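Local coordinates for glutamate--tRNA ligase (Methanothermobacter thermautotrophicus, PDB 3AII), which probably activates glutamate with ATP and transfers it to the acceptor end of tRNA(Glu), as a non-discriminating class I glutamyl-tRNA synthetase, at residues A[95-100]-A[286-291]; A[114-119]-A[318-323]; A[130-135]-A[164-169]; A[158-163]-A[367-372]. One frame throughout, in Å; residues are numbered along the deposited sequence. Where two conformers were deposited one is given.

Interaction 1: A[95-100]-A[286-291]; sequences GEVVLR and GVTHVL
Val98 and Thr288 join two neighbouring parallel strands of the Rossmann-like catalytic domain of this class I synthetase, 98-101 and 289-291, at the end where the second begins. Gly286, with positive phi, ends the preceding helix in a Schellman motif and turns the chain toward Val98, whose CB lies 3.3 Å from Gly286 O. Thr288 then grips Val98 twice: its N donates to Val98 O at 2.8 Å, while OG1 accepts from Val98 N at 2.8 Å in an almost straight bond (174°). A chi1 of 60° sets OG1 between its own backbone N and carbonyl carbon, facing Val98, and leaves CG2 against Glu96 O. The same Thr288 OG1 shares a hydrogen bond with His289 ND1 (2.7 Å), and His289 NE2 bonds Ala91 O. A valine here would probably leave Val98 N without its acceptor and His289 ND1 without its partner. The strand axes are 29° apart, and farther along water takes the place of direct pairing: one molecule accepts from Arg100 N and Leu291 N and probably donates to His289 O. The Arg100 chain bends at chi2 and chi3, bringing its guanidinium over Val290, whose CG1 stands 3.5 Å above the plane, off toward the rim; NH2 forms a salt bridge with Asp282. On the far side of 98-101 the backbone pairs with strand 130-135, and 289-291 pairs in parallel with strand 316-318. Leu99 packs on helix 111-126, whereas Arg100 and Val287 rest on helix 274-284.

Interaction 2: A[114-119]-A[318-323]; sequences ARAAIL and IHYGRL
The guanidinium of Arg115 has Tyr320 over one face, CD2 standing 3.3 Å above its centre, and Gly321 O and Arg322 C near its edge. The planes of guanidinium and phenol ring are 39° apart, so the two groups slide past each other at a slant instead of stacking flat. One face of the Tyr320 ring receives Leu119 CD1 in a CH-pi contact, 4.1 Å from the centroid. Helix 111-126, which starts within the HIGH motif of the class I catalytic domain, thereby holds the loop after strand 316-318; this loop leads into a disordered region, consistent with the mobile KMSKS-type loop of these enzymes. Arg115 reaches across fully extended, CG anti to the backbone N (chi1 -170°), and NH1 donates to Gly321 O at 2.7 Å. The bond is bent, and the oxygen lies 29° out of the guanidinium plane. Arg115 NH2 bonds Gly376 O, so one arginine ties the helix to two separate loop carbonyls, and Leu323 CB lies 3.7 Å from Arg115 NH1. A leucine in its place would probably leave Gly321 O without this donor and let the Tyr320 ring shift. Tyr320 slides past Arg115 in the opposite direction until its OH lies 3.4 Å from Ala116 CA on the helix.

Interaction 3: A[130-135]-A[164-169]; sequences RLILRI and ETVIQS
Leu133 and Thr165 pair in the parallel ladder between strands 130-135 and 164-167, whose axes diverge by 18°, and four backbone bonds run across it: Leu133 N to Glu164 O, Val166 N to Leu133 O, Ile135 N to Val166 O and Gln168 N to Ile135 O, at 2.9 to 3.0 Å. Helix 147-158 connects the strands, making this a beta-alpha-beta crossover of the Rossmann-like domain. Leu133, Thr165, Ile135 and Ile167 share the face turned to that helix; Leu133 and Thr165 lie side by side, and Ile135 CG1 meets Ile167 CG1 at 4.2 Å. On the other face Ile132 CG2 touches Val166 CG2 (4.3 Å). Next to them the Arg134 stem, with CG anti to its N (chi1 -179°), runs over Gln168, its CG 4.0 Å from Gln168 CG; guanidinium and amide are only 18° from parallel. At the opposite end Arg130 NH1 and Glu164 OE2 form a long salt bridge (3.7 Å), with a water accepting from NH1 and weakly donating to Glu164 OE1. Polar grip is therefore uneven. The Arg130 pair is slack and partly hydrated, whereas Arg134 and Gln168 turn their donors to acids rather than to each other, Arg134 to Glu136 and Asp282 and Gln168 to Asp281, and the acids probably offset the charge of Arg134 and of the nearby Arg100.

Interaction 4: A[158-163]-A[367-372]; sequences LGVEWD and AIRKLM
Leu158 and Ile368 form the apolar side of a small contact in which the end of helix 147-158 meets helix 365-375 within the catalytic domain. Leu158 CD2 meets Ile368 CG2 at 4.2 Å, and both residues are buried; Ile368 also packs on Ile111 and Ile118 of helix 111-126, so the closely packed part is a junction of three helices. The other side is polar, hydrated and partly open to solvent. There Gly159 leaves the helix with positive phi in a Schellman motif, and Arg369 brings the edge of its guanidinium to the turn. The chain is extended as far as CD and bends at chi3 (-65°), which swings Arg369 NH1 to Leu158 O for a 2.9 Å hydrogen bond. NH1 stands 41° out of the carbonyl plane and so misses the lone-pair direction. A water completes the link, donating to Leu158 O at 3.0 Å and accepting from Arg369 NE at 3.1 Å, in the guanidinium plane. Gly159 lacks a side chain where a CB would come within 3.4 Å of Arg369 NH1 and press on Leu158 O. Beside it, Val160 CG2 approaches Arg369 NH1 to 3.8 Å. Arg369 was modelled in two conformers, so this polar half is less certain than the leucine-isoleucine contact. In the conformer described, NH2 forms a salt bridge with Glu122 while NH1 faces the carbonyl end of helix 147-158, and the positive charge probably gains from both the acid and the helix dipole.

From the N terminus, strand 98-101 opens interaction 1, helix 111-126 opens interaction 2 and strand 130-135 opens interaction 3. Helix 147-158 leads to 158-163, where interaction 4 begins just before 164-169 closes interaction 3. The chain closes interaction 1 at 286-291, interaction 2 at 318-323 and interaction 4 at 367-372. Interaction 3, a short loop, thus lies within the spans of interactions 1 and 2, which cross each other, while interaction 4 crosses all three. Interactions 1 and 3 meet where strands 98-101 and 130-135 adjoin in the parallel sheet, probably bonded from Ile132 N to Leu99 O; interactions 2 and 4 share packing of Ile118 against Ile368 and Met372, tying helix 365-375 to the domain.

Interaction 1: A[95-100]-A[286-291]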
loop_
_atom_site.group_PDB
_atom_site.type_symbol
_atom_site.label_atom_id
_atom_site.label_comp_id
_atom_site.label_asym_id
_atom_site.label_seq_id
_atom_site.Cartn_x
_atom_site.Cartn_y
_atom_site.Cartn_z
ATOM N N GLY A 95 7.611 25.966 -18.951
ATOM C CA GLY A 95 6.899 26.585 -17.853
ATOM C C GLY A 95 6.717 25.606 -16.706
ATOM O O GLY A 95 7.451 24.624 -16.585
ATOM N N GLU A 96 5.725 25.873 -15.871
ATOM C CA GLU A 96 5.492 25.075 -14.677
ATOM C C GLU A 96 5.115 23.623 -14.987
ATOM O O GLU A 96 4.393 23.349 -15.948
ATOM C CB GLU A 96 4.434 25.751 -13.799
ATOM C CG GLU A 96 3.481 26.675 -14.554
ATOM C CD GLU A 96 3.536 28.127 -14.076
ATOM O OE1 GLU A 96 2.624 28.908 -14.437
ATOM O OE2 GLU A 96 4.482 28.489 -13.339
ATOM N N VAL A 97 5.631 22.702 -14.176
ATOM C CA VAL A 97 5.292 21.285 -14.269
ATOM C C VAL A 97 4.115 21.000 -13.332
ATOM O O VAL A 97 4.133 21.430 -12.179
ATOM C CB VAL A 97 6.503 20.405 -13.878
ATOM C CG1 VAL A 97 6.093 18.958 -13.655
ATOM C CG2 VAL A 97 7.606 20.513 -14.941
ATOM N N VAL A 98 3.105 20.285 -13.834
ATOM C CA VAL A 98 1.931 19.913 -13.025
ATOM C C VAL A 98 1.647 18.428 -13.203
ATOM O O VAL A 98 1.423 17.967 -14.331
ATOM C CB VAL A 98 0.691 20.716 -13.454
ATOM C CG1 VAL A 98 -0.519 20.365 -12.554
ATOM C CG2 VAL A 98 0.986 22.206 -13.427
ATOM N N LEU A 99 1.670 17.692 -12.097
ATOM C CA LEU A 99 1.465 16.252 -12.106
ATOM C C LEU A 99 0.250 15.931 -11.258
ATOM O O LEU A 99 -0.238 16.789 -10.522
ATOM C CB LEU A 99 2.704 15.562 -11.546
ATOM C CG LEU A 99 3.993 15.905 -12.304
ATOM C CD1 LEU A 99 5.051 16.434 -11.339
ATOM C CD2 LEU A 99 4.498 14.691 -13.058
ATOM N N ARG A 100 -0.265 14.715 -11.367
ATOM C CA ARG A 100 -1.376 14.336 -10.502
ATOM C C ARG A 100 -1.212 12.914 -9.994
ATOM O O ARG A 100 -0.477 12.095 -10.583
ATOM C CB ARG A 100 -2.728 14.516 -11.217
ATOM C CG ARG A 100 -3.181 13.317 -12.081
ATOM C CD ARG A 100 -2.291 13.032 -13.265
ATOM N NE ARG A 100 -3.092 12.586 -14.417
ATOM C CZ ARG A 100 -3.284 11.313 -14.756
ATOM N NH1 ARG A 100 -2.737 10.322 -14.052
ATOM N NH2 ARG A 100 -4.037 11.029 -15.815
ATOM N N GLY A 286 -4.778 21.666 -15.893
ATOM C CA GLY A 286 -3.440 22.012 -16.365
ATOM C C GLY A 286 -2.321 20.996 -16.154
ATOM O O GLY A 286 -1.148 21.378 -16.085
ATOM N N VAL A 287 -2.653 19.711 -16.052
ATOM C CA VAL A 287 -1.625 18.672 -15.915
ATOM C C VAL A 287 -0.712 18.670 -17.145
ATOM O O VAL A 287 -1.195 18.697 -18.289
ATOM C CB VAL A 287 -2.270 17.294 -15.758
ATOM C CG1 VAL A 287 -1.231 16.189 -15.867
ATOM C CG2 VAL A 287 -3.000 17.245 -14.412
ATOM N N THR A 288 0.601 18.669 -16.916
ATOM C CA THR A 288 1.571 18.758 -18.016
ATOM C C THR A 288 2.229 17.424 -18.320
ATOM O O THR A 288 2.647 17.170 -19.453
ATOM C CB THR A 288 2.683 19.774 -17.696
ATOM O OG1 THR A 288 3.382 19.363 -16.505
ATOM C CG2 THR A 288 2.091 21.159 -17.489
ATOM N N HIS A 289 2.319 16.569 -17.305
ATOM C CA HIS A 289 2.981 15.279 -17.417
ATOM C C HIS A 289 2.156 14.252 -16.690
ATOM O O HIS A 289 1.844 14.410 -15.501
ATOM C CB HIS A 289 4.380 15.344 -16.818
ATOM C CG HIS A 289 5.308 16.252 -17.561
ATOM N ND1 HIS A 289 5.306 17.618 -17.390
ATOM C CD2 HIS A 289 6.265 15.991 -18.485
ATOM C CE1 HIS A 289 6.215 18.161 -18.181
ATOM N NE2 HIS A 289 6.818 17.193 -18.849
ATOM N N VAL A 290 1.785 13.210 -17.419
ATOM C CA VAL A 290 1.028 12.105 -16.869
ATOM C C VAL A 290 1.949 10.911 -16.636
ATOM O O VAL A 290 2.488 10.334 -17.579
ATOM C CB VAL A 290 -0.119 11.708 -17.813
ATOM C CG1 VAL A 290 -0.750 10.395 -17.361
ATOM C CG2 VAL A 290 -1.151 12.837 -17.905
ATOM N N LEU A 291 2.123 10.549 -15.365
ATOM C CA LEU A 291 3.065 9.513 -14.973
ATOM C C LEU A 291 2.324 8.432 -14.210
ATOM O O LEU A 291 1.858 8.666 -13.095
ATOM C CB LEU A 291 4.148 10.122 -14.082
ATOM C CG LEU A 291 5.241 9.213 -13.531
ATOM C CD1 LEU A 291 5.959 8.522 -14.677
ATOM C CD2 LEU A 291 6.210 10.025 -12.686
HETATM O O HOH W 1 1.092 12.695 -13.280
HETATM O O HOH W 2 -0.713 9.791 -12.174
#

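Interaction 2: A[114-119]-A[318-323]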
loop_
_atom_site.group_PDB
_atom_site.type_symbol
_atom_site.label_atom_id
_atom_site.label_comp_id
_atom_site.label_asym_id
_atom_site.label_seq_id
_atom_site.Cartn_x
_atom_site.Cartn_y
_atom_site.Cartn_z
ATOM N N ALA A 114 1.417 3.461 -3.728
ATOM C CA ALA A 114 2.537 4.203 -3.180
ATOM C C ALA A 114 3.547 4.594 -4.253
ATOM O O ALA A 114 4.089 5.697 -4.222
ATOM C CB ALA A 114 3.212 3.409 -2.047
ATOM N N ARG A 115 3.805 3.694 -5.200
ATOM C CA ARG A 115 4.722 3.992 -6.292
ATOM C C ARG A 115 4.315 5.224 -7.122
ATOM O O ARG A 115 5.129 6.125 -7.330
ATOM C CB ARG A 115 4.879 2.771 -7.198
ATOM C CG ARG A 115 5.987 2.927 -8.199
ATOM C CD ARG A 115 6.231 1.650 -8.981
ATOM N NE ARG A 115 7.245 1.868 -10.006
ATOM C CZ ARG A 115 7.418 1.085 -11.064
ATOM N NH1 ARG A 115 6.640 0.029 -11.236
ATOM N NH2 ARG A 115 8.367 1.364 -11.948
ATOM N N ALA A 116 3.072 5.263 -7.599
ATOM C CA ALA A 116 2.594 6.425 -8.360
ATOM C C ALA A 116 2.658 7.695 -7.523
ATOM O O ALA A 116 3.032 8.765 -8.007
ATOM C CB ALA A 116 1.168 6.197 -8.857
ATOM N N ALA A 117 2.280 7.578 -6.259
ATOM C CA ALA A 117 2.254 8.745 -5.380
ATOM C C ALA A 117 3.658 9.291 -5.161
ATOM O O ALA A 117 3.908 10.490 -5.287
ATOM C CB ALA A 117 1.617 8.384 -4.053
ATOM N N ILE A 118 4.579 8.389 -4.844
ATOM C CA ILE A 118 5.964 8.781 -4.595
ATOM C C ILE A 118 6.622 9.378 -5.842
ATOM O O ILE A 118 7.242 10.434 -5.775
ATOM C CB ILE A 118 6.778 7.589 -4.067
ATOM C CG1 ILE A 118 6.328 7.241 -2.644
ATOM C CG2 ILE A 118 8.277 7.913 -4.082
ATOM C CD1 ILE A 118 6.610 5.831 -2.251
ATOM N N LEU A 119 6.476 8.713 -6.983
ATOM C CA LEU A 119 7.132 9.193 -8.192
ATOM C C LEU A 119 6.611 10.571 -8.588
ATOM O O LEU A 119 7.380 11.475 -8.904
ATOM C CB LEU A 119 6.969 8.188 -9.340
ATOM C CG LEU A 119 7.717 6.878 -9.110
ATOM C CD1 LEU A 119 7.377 5.857 -10.187
ATOM C CD2 LEU A 119 9.214 7.145 -9.053
ATOM N N ILE A 318 4.061 9.469 -19.735
ATOM C CA ILE A 318 5.202 8.665 -19.316
ATOM C C ILE A 318 4.720 7.420 -18.583
ATOM O O ILE A 318 4.140 7.510 -17.501
ATOM C CB ILE A 318 6.150 9.478 -18.426
ATOM C CG1 ILE A 318 6.604 10.733 -19.174
ATOM C CG2 ILE A 318 7.347 8.631 -18.007
ATOM C CD1 ILE A 318 7.178 11.805 -18.292
ATOM N N HIS A 319 4.948 6.260 -19.191
ATOM C CA HIS A 319 4.446 4.999 -18.661
ATOM C C HIS A 319 5.607 4.132 -18.183
ATOM O O HIS A 319 6.597 3.961 -18.895
ATOM C CB HIS A 319 3.655 4.248 -19.733
ATOM C CG HIS A 319 2.286 4.800 -19.979
ATOM N ND1 HIS A 319 2.070 6.067 -20.479
ATOM C CD2 HIS A 319 1.059 4.250 -19.811
ATOM C CE1 HIS A 319 0.771 6.278 -20.598
ATOM N NE2 HIS A 319 0.136 5.188 -20.201
ATOM N N TYR A 320 5.486 3.591 -16.978
ATOM C CA TYR A 320 6.546 2.746 -16.438
ATOM C C TYR A 320 6.070 1.317 -16.196
ATOM O O TYR A 320 4.869 1.054 -16.085
ATOM C CB TYR A 320 7.134 3.356 -15.163
ATOM C CG TYR A 320 6.118 3.678 -14.093
ATOM C CD1 TYR A 320 5.742 4.995 -13.840
ATOM C CD2 TYR A 320 5.539 2.674 -13.329
ATOM C CE1 TYR A 320 4.822 5.298 -12.851
ATOM C CE2 TYR A 320 4.611 2.966 -12.343
ATOM C CZ TYR A 320 4.258 4.281 -12.111
ATOM O OH TYR A 320 3.342 4.576 -11.132
ATOM N N GLY A 321 7.025 0.397 -16.110
ATOM C CA GLY A 321 6.714 -1.017 -16.025
ATOM C C GLY A 321 5.980 -1.435 -14.769
ATOM O O GLY A 321 5.959 -0.712 -13.775
ATOM N N ARG A 322 5.381 -2.621 -14.819
ATOM C CA ARG A 322 4.662 -3.156 -13.674
ATOM C C ARG A 322 5.618 -3.586 -12.570
ATOM O O ARG A 322 6.789 -3.877 -12.819
ATOM C CB ARG A 322 3.781 -4.335 -14.093
ATOM C CG ARG A 322 2.692 -3.965 -15.082
ATOM C CD ARG A 322 1.739 -5.122 -15.322
ATOM N NE ARG A 322 0.606 -4.723 -16.152
ATOM C CZ ARG A 322 -0.434 -5.504 -16.423
ATOM N NH1 ARG A 322 -0.488 -6.734 -15.929
ATOM N NH2 ARG A 322 -1.421 -5.056 -17.188
ATOM N N LEU A 323 5.105 -3.616 -11.348
ATOM C CA LEU A 323 5.866 -4.084 -10.207
ATOM C C LEU A 323 5.108 -5.248 -9.589
ATOM O O LEU A 323 3.944 -5.107 -9.217
ATOM C CB LEU A 323 6.029 -2.960 -9.186
ATOM C CG LEU A 323 7.195 -3.113 -8.218
ATOM C CD1 LEU A 323 8.501 -3.030 -8.984
ATOM C CD2 LEU A 323 7.139 -2.051 -7.134
#

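Interaction 3: A[130-135]-A[164-169]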
loop_
_atom_site.group_PDB
_atom_site.type_symbol
_atom_site.label_atom_id
_atom_site.label_comp_id
_atom_site.label_asym_id
_atom_site.label_seq_id
_atom_site.Cartn_x
_atom_site.Cartn_y
_atom_site.Cartn_z
ATOM N N ARG A 130 3.731 21.538 -9.233
ATOM C CA ARG A 130 2.598 21.246 -8.366
ATOM C C ARG A 130 2.126 19.814 -8.528
ATOM O O ARG A 130 2.336 19.200 -9.571
ATOM C CB ARG A 130 1.446 22.217 -8.640
ATOM C CG ARG A 130 1.719 23.605 -8.065
ATOM C CD ARG A 130 0.531 24.537 -8.248
ATOM N NE ARG A 130 0.124 24.586 -9.635
ATOM C CZ ARG A 130 -1.061 24.205 -10.086
ATOM N NH1 ARG A 130 -1.992 23.764 -9.249
ATOM N NH2 ARG A 130 -1.322 24.287 -11.376
ATOM N N LEU A 131 1.496 19.289 -7.489
ATOM C CA LEU A 131 0.917 17.954 -7.537
ATOM C C LEU A 131 -0.552 18.075 -7.171
ATOM O O LEU A 131 -0.887 18.680 -6.146
ATOM C CB LEU A 131 1.612 17.022 -6.547
ATOM C CG LEU A 131 1.082 15.585 -6.408
ATOM C CD1 LEU A 131 1.160 14.879 -7.766
ATOM C CD2 LEU A 131 1.826 14.794 -5.355
ATOM N N ILE A 132 -1.407 17.472 -7.995
ATOM C CA ILE A 132 -2.846 17.466 -7.759
ATOM C C ILE A 132 -3.288 16.078 -7.277
ATOM O O ILE A 132 -2.902 15.058 -7.847
ATOM C CB ILE A 132 -3.607 17.832 -9.039
ATOM C CG1 ILE A 132 -3.247 19.258 -9.485
ATOM C CG2 ILE A 132 -5.115 17.723 -8.799
ATOM C CD1 ILE A 132 -3.764 19.617 -10.894
ATOM N N LEU A 133 -4.051 16.040 -6.189
ATOM C CA LEU A 133 -4.707 14.797 -5.771
ATOM C C LEU A 133 -6.085 14.819 -6.409
ATOM O O LEU A 133 -6.857 15.724 -6.152
ATOM C CB LEU A 133 -4.837 14.717 -4.244
ATOM C CG LEU A 133 -5.727 13.568 -3.752
ATOM C CD1 LEU A 133 -5.131 12.200 -4.144
ATOM C CD2 LEU A 133 -5.908 13.627 -2.234
ATOM N N ARG A 134 -6.389 13.838 -7.263
ATOM C CA ARG A 134 -7.695 13.788 -7.893
ATOM C C ARG A 134 -8.339 12.458 -7.544
ATOM O O ARG A 134 -7.877 11.400 -7.983
ATOM C CB ARG A 134 -7.589 13.960 -9.412
ATOM C CG ARG A 134 -8.945 13.938 -10.126
ATOM C CD ARG A 134 -8.849 14.341 -11.627
ATOM N NE ARG A 134 -8.162 13.306 -12.395
ATOM C CZ ARG A 134 -7.222 13.532 -13.316
ATOM N NH1 ARG A 134 -6.666 12.505 -13.956
ATOM N NH2 ARG A 134 -6.832 14.771 -13.591
ATOM N N ILE A 135 -9.407 12.510 -6.758
ATOM C CA ILE A 135 -10.095 11.287 -6.366
ATOM C C ILE A 135 -11.076 10.902 -7.457
ATOM O O ILE A 135 -12.009 11.648 -7.768
ATOM C CB ILE A 135 -10.876 11.462 -5.053
ATOM C CG1 ILE A 135 -9.979 12.018 -3.944
ATOM C CG2 ILE A 135 -11.503 10.139 -4.650
ATOM C CD1 ILE A 135 -8.826 11.153 -3.610
ATOM N N GLU A 164 -3.501 20.734 -4.520
ATOM C CA GLU A 164 -4.934 20.862 -4.787
ATOM C C GLU A 164 -5.552 19.502 -4.629
ATOM O O GLU A 164 -4.918 18.487 -4.950
ATOM C CB GLU A 164 -5.192 21.308 -6.224
ATOM C CG GLU A 164 -5.010 22.766 -6.463
ATOM C CD GLU A 164 -5.635 23.271 -7.769
ATOM O OE1 GLU A 164 -6.387 22.546 -8.481
ATOM O OE2 GLU A 164 -5.378 24.436 -8.059
ATOM N N THR A 165 -6.786 19.480 -4.132
ATOM C CA THR A 165 -7.547 18.237 -4.042
ATOM C C THR A 165 -8.837 18.434 -4.831
ATOM O O THR A 165 -9.563 19.416 -4.618
ATOM C CB THR A 165 -7.916 17.860 -2.594
ATOM O OG1 THR A 165 -6.736 17.557 -1.843
ATOM C CG2 THR A 165 -8.793 16.618 -2.579
ATOM N N VAL A 166 -9.110 17.505 -5.744
ATOM C CA VAL A 166 -10.261 17.602 -6.629
ATOM C C VAL A 166 -10.995 16.274 -6.531
ATOM O O VAL A 166 -10.360 15.225 -6.480
ATOM C CB VAL A 166 -9.806 17.842 -8.079
ATOM C CG1 VAL A 166 -10.980 17.746 -9.050
ATOM C CG2 VAL A 166 -9.130 19.202 -8.209
ATOM N N ILE A 167 -12.323 16.312 -6.449
ATOM C CA ILE A 167 -13.092 15.064 -6.378
ATOM C C ILE A 167 -14.002 14.978 -7.606
ATOM O O ILE A 167 -14.773 15.890 -7.886
ATOM C CB ILE A 167 -13.915 14.981 -5.081
ATOM C CG1 ILE A 167 -12.995 14.997 -3.851
ATOM C CG2 ILE A 167 -14.750 13.690 -5.040
ATOM C CD1 ILE A 167 -13.761 15.169 -2.543
ATOM N N GLN A 168 -13.900 13.900 -8.372
ATOM C CA GLN A 168 -14.593 13.867 -9.655
ATOM C C GLN A 168 -16.115 13.910 -9.551
ATOM O O GLN A 168 -16.770 14.452 -10.439
ATOM C CB GLN A 168 -14.131 12.681 -10.511
ATOM C CG GLN A 168 -12.704 12.846 -11.017
ATOM C CD GLN A 168 -12.344 11.840 -12.094
ATOM O OE1 GLN A 168 -12.665 10.663 -11.980
ATOM N NE2 GLN A 168 -11.681 12.306 -13.151
ATOM N N SER A 169 -16.673 13.371 -8.470
ATOM C CA SER A 169 -18.128 13.383 -8.355
ATOM C C SER A 169 -18.667 14.788 -8.096
ATOM O O SER A 169 -19.868 15.020 -8.203
ATOM C CB SER A 169 -18.618 12.397 -7.287
ATOM O OG SER A 169 -18.090 12.720 -6.021
HETATM O O HOH W 3 -4.439 22.989 -11.311
#

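Interaction 4: A[158-163]-A[367-372]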
loop_
_atom_site.group_PDB
_atom_site.type_symbol
_atom_site.label_atom_id
_atom_site.label_comp_id
_atom_site.label_asym_id
_atom_site.label_seq_id
_atom_site.Cartn_x
_atom_site.Cartn_y
_atom_site.Cartn_z
ATOM N N LEU A 158 3.055 8.748 3.912
ATOM C CA LEU A 158 4.147 8.562 2.959
ATOM C C LEU A 158 5.067 9.757 2.881
ATOM O O LEU A 158 6.155 9.657 2.326
ATOM C CB LEU A 158 3.619 8.281 1.551
ATOM C CG LEU A 158 3.058 6.899 1.301
ATOM C CD1 LEU A 158 2.405 6.862 -0.070
ATOM C CD2 LEU A 158 4.195 5.865 1.408
ATOM N N GLY A 159 4.632 10.897 3.412
ATOM C CA GLY A 159 5.398 12.126 3.285
ATOM C C GLY A 159 5.141 12.904 2.006
ATOM O O GLY A 159 5.909 13.791 1.632
ATOM N N VAL A 160 4.044 12.584 1.330
ATOM C CA VAL A 160 3.701 13.252 0.088
ATOM C C VAL A 160 2.981 14.558 0.417
ATOM O O VAL A 160 2.073 14.578 1.244
ATOM C CB VAL A 160 2.813 12.338 -0.787
ATOM C CG1 VAL A 160 2.155 13.115 -1.928
ATOM C CG2 VAL A 160 3.640 11.163 -1.335
ATOM N N GLU A 161 3.431 15.639 -0.204
ATOM C CA GLU A 161 2.755 16.932 -0.129
ATOM C C GLU A 161 2.094 17.214 -1.466
ATOM O O GLU A 161 2.612 16.830 -2.517
ATOM C CB GLU A 161 3.754 18.047 0.160
ATOM C CG GLU A 161 4.422 17.965 1.520
ATOM C CD GLU A 161 5.281 19.192 1.819
ATOM O OE1 GLU A 161 5.785 19.829 0.867
ATOM O OE2 GLU A 161 5.454 19.519 3.009
ATOM N N TRP A 162 0.955 17.897 -1.448
ATOM C CA TRP A 162 0.321 18.251 -2.709
ATOM C C TRP A 162 -0.347 19.620 -2.621
ATOM O O TRP A 162 -0.326 20.238 -1.547
ATOM C CB TRP A 162 -0.635 17.153 -3.173
ATOM C CG TRP A 162 -1.841 16.870 -2.308
ATOM C CD1 TRP A 162 -3.133 17.233 -2.571
ATOM C CD2 TRP A 162 -1.883 16.091 -1.103
ATOM N NE1 TRP A 162 -3.969 16.764 -1.585
ATOM C CE2 TRP A 162 -3.226 16.055 -0.672
ATOM C CE3 TRP A 162 -0.909 15.450 -0.320
ATOM C CZ2 TRP A 162 -3.631 15.388 0.484
ATOM C CZ3 TRP A 162 -1.309 14.771 0.839
ATOM C CH2 TRP A 162 -2.665 14.760 1.235
ATOM N N ASP A 163 -0.903 20.095 -3.733
ATOM C CA ASP A 163 -1.291 21.501 -3.861
ATOM C C ASP A 163 -2.783 21.752 -4.063
ATOM O O ASP A 163 -3.261 22.862 -3.833
ATOM C CB ASP A 163 -0.517 22.169 -5.003
ATOM C CG ASP A 163 0.971 22.119 -4.787
ATOM O OD1 ASP A 163 1.501 22.997 -4.063
ATOM O OD2 ASP A 163 1.602 21.178 -5.294
ATOM N N ALA A 367 11.362 3.658 3.885
ATOM C CA ALA A 367 11.779 2.434 3.197
ATOM C C ALA A 367 11.020 2.299 1.879
ATOM O O ALA A 367 11.594 1.938 0.847
ATOM C CB ALA A 367 11.534 1.204 4.074
ATOM N N ILE A 368 9.725 2.596 1.922
ATOM C CA ILE A 368 8.892 2.558 0.724
ATOM C C ILE A 368 9.340 3.608 -0.281
ATOM O O ILE A 368 9.466 3.326 -1.482
ATOM C CB ILE A 368 7.412 2.785 1.078
ATOM C CG1 ILE A 368 6.928 1.695 2.031
ATOM C CG2 ILE A 368 6.564 2.801 -0.182
ATOM C CD1 ILE A 368 7.187 0.301 1.539
ATOM N N ARG A 369 9.585 4.819 0.206
ATOM C CA ARG A 369 10.024 5.892 -0.675
ATOM C C ARG A 369 11.341 5.522 -1.342
ATOM O O ARG A 369 11.496 5.696 -2.546
ATOM C CB ARG A 369 10.157 7.225 0.070
ATOM C CG ARG A 369 10.569 8.379 -0.844
ATOM C CD ARG A 369 10.574 9.717 -0.118
ATOM N NE ARG A 369 9.244 10.132 0.321
ATOM C CZ ARG A 369 8.390 10.845 -0.413
ATOM N NH1 ARG A 369 7.213 11.172 0.087
ATOM N NH2 ARG A 369 8.706 11.229 -1.648
ATOM N N LYS A 370 12.277 4.990 -0.564
ATOM C CA LYS A 370 13.588 4.643 -1.109
ATOM C C LYS A 370 13.485 3.567 -2.186
ATOM O O LYS A 370 14.146 3.653 -3.222
ATOM C CB LYS A 370 14.561 4.212 -0.002
ATOM C CG LYS A 370 15.915 3.777 -0.543
ATOM C CD LYS A 370 17.000 3.757 0.517
ATOM C CE LYS A 370 18.317 3.263 -0.086
ATOM N NZ LYS A 370 19.477 3.422 0.835
ATOM N N LEU A 371 12.641 2.571 -1.945
ATOM C CA LEU A 371 12.422 1.493 -2.904
ATOM C C LEU A 371 11.924 2.061 -4.225
ATOM O O LEU A 371 12.503 1.810 -5.286
ATOM C CB LEU A 371 11.389 0.506 -2.368
ATOM C CG LEU A 371 11.013 -0.596 -3.365
ATOM C CD1 LEU A 371 12.217 -1.479 -3.661
ATOM C CD2 LEU A 371 9.852 -1.424 -2.853
ATOM N N MET A 372 10.852 2.840 -4.157
ATOM C CA MET A 372 10.250 3.378 -5.376
ATOM C C MET A 372 11.171 4.315 -6.139
ATOM O O MET A 372 11.149 4.342 -7.371
ATOM C CB MET A 372 8.922 4.071 -5.067
ATOM C CG MET A 372 7.904 3.140 -4.423
ATOM S SD MET A 372 7.739 1.588 -5.321
ATOM C CE MET A 372 6.342 0.853 -4.478
HETATM O O HOH W 4 8.936 9.170 3.229
#